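Local structure of mutual gliding-motility protein MglA (Myxococcus xanthus DK 1622, 6HJO) at residues I11-V16 / T72-Y77. The protein acts as a small Ras-like GTPase that switches intracellularly to coordinate both gliding systems and set the direction and speed of cell movement. Sequence-based numbering, arbitrary orientation.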
ATOM      1  N   ILE A  11      12.789  -0.837  17.893  1.00 41.69           N
ATOM      2  CA  ILE A  11      13.748  -0.755  16.798  1.00 41.49           C
ATOM      3  C   ILE A  11      13.037  -1.457  15.615  1.00 42.46           C
ATOM      4  O   ILE A  11      12.700  -2.640  15.719  1.00 40.97           O
ATOM      5  CB  ILE A  11      15.106  -1.438  17.137  1.00 45.65           C
ATOM      6  CG1 ILE A  11      15.819  -0.755  18.338  1.00 49.76           C
ATOM      7  CG2 ILE A  11      16.011  -1.489  15.890  1.00 45.48           C
ATOM      8  CD1 ILE A  11      16.943  -1.587  18.982  1.00 59.94           C
ATOM      9  N   ASN A  12      12.789  -0.735  14.516  1.00 37.54           N
ATOM     10  CA  ASN A  12      12.128  -1.334  13.346  1.00 34.88           C
ATOM     11  C   ASN A  12      13.166  -1.717  12.316  1.00 39.26           C
ATOM     12  O   ASN A  12      13.938  -0.879  11.855  1.00 38.88           O
ATOM     13  CB  ASN A  12      11.096  -0.379  12.740  1.00 32.41           C
ATOM     14  CG  ASN A  12       9.940  -0.127  13.665  1.00 41.76           C
ATOM     15  OD1 ASN A  12       8.943  -0.843  13.620  1.00 35.51           O
ATOM     16  ND2 ASN A  12      10.058   0.875  14.534  1.00 34.78           N
ATOM     17  N   CYS A  13      13.210  -2.981  11.960  1.00 38.12           N
ATOM     18  CA  CYS A  13      14.183  -3.364  10.954  1.00 39.27           C
ATOM     19  C   CYS A  13      13.535  -4.033   9.749  1.00 36.44           C
ATOM     20  O   CYS A  13      12.564  -4.772   9.892  1.00 34.57           O
ATOM     21  CB  CYS A  13      15.284  -4.211  11.569  1.00 43.10           C
ATOM     22  SG  CYS A  13      14.737  -5.868  11.981  1.00 47.38           S
ATOM     23  N   LYS A  14      14.062  -3.725   8.559  1.00 29.61           N
ATOM     24  CA  LYS A  14      13.530  -4.149   7.281  1.00 26.82           C
ATOM     25  C   LYS A  14      14.333  -5.292   6.698  1.00 30.63           C
ATOM     26  O   LYS A  14      15.543  -5.173   6.501  1.00 31.03           O
ATOM     27  CB  LYS A  14      13.477  -2.952   6.315  1.00 29.45           C
ATOM     28  CG  LYS A  14      12.704  -3.198   5.031  1.00 38.17           C
ATOM     29  CD  LYS A  14      12.787  -1.970   4.146  1.00 41.89           C
ATOM     30  CE  LYS A  14      11.928  -2.125   2.924  1.00 40.70           C
ATOM     31  NZ  LYS A  14      12.082  -0.971   2.017  1.00 44.06           N
ATOM     32  N   ILE A  15      13.644  -6.403   6.453  1.00 25.74           N
ATOM     33  CA  ILE A  15      14.202  -7.616   5.847  1.00 24.73           C
ATOM     34  C   ILE A  15      13.588  -7.768   4.477  1.00 29.47           C
ATOM     35  O   ILE A  15      12.368  -7.876   4.359  1.00 29.35           O
ATOM     36  CB  ILE A  15      14.108  -8.872   6.758  1.00 26.53           C
ATOM     37  CG1 ILE A  15      14.970  -8.640   8.049  1.00 29.12           C
ATOM     38  CG2 ILE A  15      14.637 -10.135   5.992  1.00 23.75           C
ATOM     39  CD1 ILE A  15      14.654  -9.544   9.183  1.00 40.45           C
ATOM     40  N   VAL A  16      14.438  -7.709   3.432  1.00 27.16           N
ATOM     41  CA  VAL A  16      13.981  -7.791   2.049  1.00 25.07           C
ATOM     42  C   VAL A  16      14.219  -9.194   1.471  1.00 28.06           C
ATOM     43  O   VAL A  16      15.344  -9.688   1.508  1.00 28.16           O
ATOM     44  CB  VAL A  16      14.577  -6.648   1.161  1.00 27.83           C
ATOM     45  CG1 VAL A  16      14.291  -6.869  -0.331  1.00 27.10           C
ATOM     46  CG2 VAL A  16      14.055  -5.274   1.609  1.00 27.27           C
ATOM     47  N   THR A  72      12.690  -5.343  19.263  1.00 43.37           N
ATOM     48  CA  THR A  72      12.931  -5.296  17.820  1.00 41.58           C
ATOM     49  C   THR A  72      11.706  -5.784  17.056  1.00 43.84           C
ATOM     50  O   THR A  72      11.243  -6.905  17.284  1.00 43.97           O
ATOM     51  CB  THR A  72      14.246  -6.017  17.421  1.00 49.48           C
ATOM     52  OG1 THR A  72      15.334  -5.475  18.179  1.00 50.83           O
ATOM     53  CG2 THR A  72      14.564  -5.895  15.909  1.00 49.38           C
ATOM     54  N   ARG A  73      11.189  -4.933  16.156  1.00 37.18           N
ATOM     55  CA  ARG A  73      10.059  -5.229  15.280  1.00 34.24           C
ATOM     56  C   ARG A  73      10.612  -5.504  13.882  1.00 35.11           C
ATOM     57  O   ARG A  73      11.348  -4.684  13.328  1.00 34.62           O
ATOM     58  CB  ARG A  73       9.052  -4.061  15.242  1.00 33.49           C
ATOM     59  CG  ARG A  73       7.836  -4.354  14.342  1.00 33.45           C
ATOM     60  CD  ARG A  73       6.756  -3.275  14.462  1.00 34.58           C
ATOM     61  NE  ARG A  73       6.142  -3.256  15.795  1.00 42.49           N
ATOM     62  CZ  ARG A  73       5.145  -4.051  16.178  1.00 51.07           C
ATOM     63  NH1 ARG A  73       4.645  -4.949  15.343  1.00 35.82           N
ATOM     64  NH2 ARG A  73       4.650  -3.957  17.403  1.00 38.48           N
ATOM     65  N   PHE A  74      10.238  -6.652  13.314  1.00 30.01           N
ATOM     66  CA  PHE A  74      10.693  -7.058  11.995  1.00 29.20           C
ATOM     67  C   PHE A  74       9.652  -6.744  10.927  1.00 32.69           C
ATOM     68  O   PHE A  74       8.470  -7.037  11.109  1.00 32.23           O
ATOM     69  CB  PHE A  74      11.070  -8.560  11.991  1.00 30.77           C
ATOM     70  CG  PHE A  74      12.258  -8.869  12.875  1.00 34.06           C
ATOM     71  CD1 PHE A  74      13.556  -8.750  12.392  1.00 37.66           C
ATOM     72  CD2 PHE A  74      12.081  -9.246  14.202  1.00 38.13           C
ATOM     73  CE1 PHE A  74      14.664  -8.991  13.224  1.00 39.50           C
ATOM     74  CE2 PHE A  74      13.188  -9.510  15.026  1.00 42.48           C
ATOM     75  CZ  PHE A  74      14.472  -9.387  14.526  1.00 40.30           C
ATOM     76  N   HIS A  75      10.106  -6.143   9.808  1.00 27.22           N
ATOM     77  CA  HIS A  75       9.270  -5.796   8.658  1.00 24.76           C
ATOM     78  C   HIS A  75       9.800  -6.613   7.480  1.00 27.17           C
ATOM     79  O   HIS A  75      10.972  -6.479   7.129  1.00 28.60           O
ATOM     80  CB  HIS A  75       9.336  -4.287   8.351  1.00 25.31           C
ATOM     81  CG  HIS A  75       8.814  -3.401   9.451  1.00 29.43           C
ATOM     82  ND1 HIS A  75       7.655  -2.661   9.289  1.00 31.20           N
ATOM     83  CD2 HIS A  75       9.323  -3.149  10.683  1.00 31.74           C
ATOM     84  CE1 HIS A  75       7.496  -1.989  10.420  1.00 31.32           C
ATOM     85  NE2 HIS A  75       8.466  -2.269  11.292  1.00 32.13           N
ATOM     86  N   LEU A  76       8.980  -7.523   6.948  1.00 23.42           N
ATOM     87  CA  LEU A  76       9.376  -8.421   5.834  1.00 23.15           C
ATOM     88  C   LEU A  76       8.757  -7.863   4.558  1.00 25.34           C
ATOM     89  O   LEU A  76       7.548  -7.669   4.516  1.00 22.74           O
ATOM     90  CB  LEU A  76       8.894  -9.861   6.118  1.00 23.24           C
ATOM     91  CG  LEU A  76       9.847 -10.850   6.804  1.00 29.59           C
ATOM     92  CD1 LEU A  76      10.483 -10.313   8.084  1.00 30.85           C
ATOM     93  CD2 LEU A  76       9.177 -12.213   7.017  1.00 30.54           C
ATOM     94  N   TYR A  77       9.599  -7.524   3.561  1.00 22.91           N
ATOM     95  CA  TYR A  77       9.201  -6.888   2.287  1.00 22.41           C
ATOM     96  C   TYR A  77       9.677  -7.715   1.085  1.00 26.74           C
ATOM     97  O   TYR A  77      10.770  -8.262   1.129  1.00 25.09           O
ATOM     98  CB  TYR A  77       9.860  -5.494   2.178  1.00 23.73           C
ATOM     99  CG  TYR A  77       9.079  -4.402   2.869  1.00 25.12           C
ATOM    100  CD1 TYR A  77       9.140  -4.237   4.253  1.00 26.62           C
ATOM    101  CD2 TYR A  77       8.264  -3.536   2.142  1.00 26.19           C
ATOM    102  CE1 TYR A  77       8.396  -3.240   4.901  1.00 25.62           C
ATOM    103  CE2 TYR A  77       7.528  -2.530   2.779  1.00 27.28           C
ATOM    104  CZ  TYR A  77       7.586  -2.400   4.160  1.00 30.85           C
ATOM    105  OH  TYR A  77       6.856  -1.428   4.804  1.00 35.83           O
TER
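Cys13 and Phe74 meet on the tightly packed face of two parallel neighbouring strands, 11-16 and 72-77. The thiol SG comes obliquely to the ring, 3.1 Å from Phe74 CD1, a sulfur-aromatic contact. A chi1 of 73° places SG over its own backbone, flanked by N and C, and swings it toward Phe74 CD1. Ile15 reaches the same Phe74 CD1 with its CD1 at 3.5 Å, while Thr72 CG2 lies over one ring face; helix 176-191 covers this side through Val187, Ala184 and Leu188. Five backbone hydrogen bonds, from Arg73 N to Ile11 O through Tyr77 N to Ile15 O, keep the register without a bulge. This is the core of the P-loop GTPase fold, and it illustrates how a central strand pair can bury one face under a helix and keep the other polar: strand 10-18 leads into the predicted nucleotide-binding loop at Gly19, and strand 71-78 runs beside it to the predicted GTP-binding segment beginning at Thr78. The other face carries Asn12, Lys14, Arg73, His75 and Tyr77, all partly exposed, and ends at buried Val16. There His75 NE2 donates to Asn12 OD1 at 2.8 Å, nearly in the ring plane, with ring and amide planes 60° apart. A leucine in place of His75 would probably leave Asn12 OD1 without its ring N-H donor. Asn12 ND2 is meanwhile bound to Phe3 O, and Arg73, alongside Asn12, sends its guanidinium on to Glu10 and Asp58. The extended Lys14 chain crosses Tyr77 at about a right angle, CE over one ring face in a CH-pi contact (3.6 Å to Tyr77 CG) and NZ in a cation-pi contact, while NZ also bonds to the carbonyls of Ile92 and Lys94.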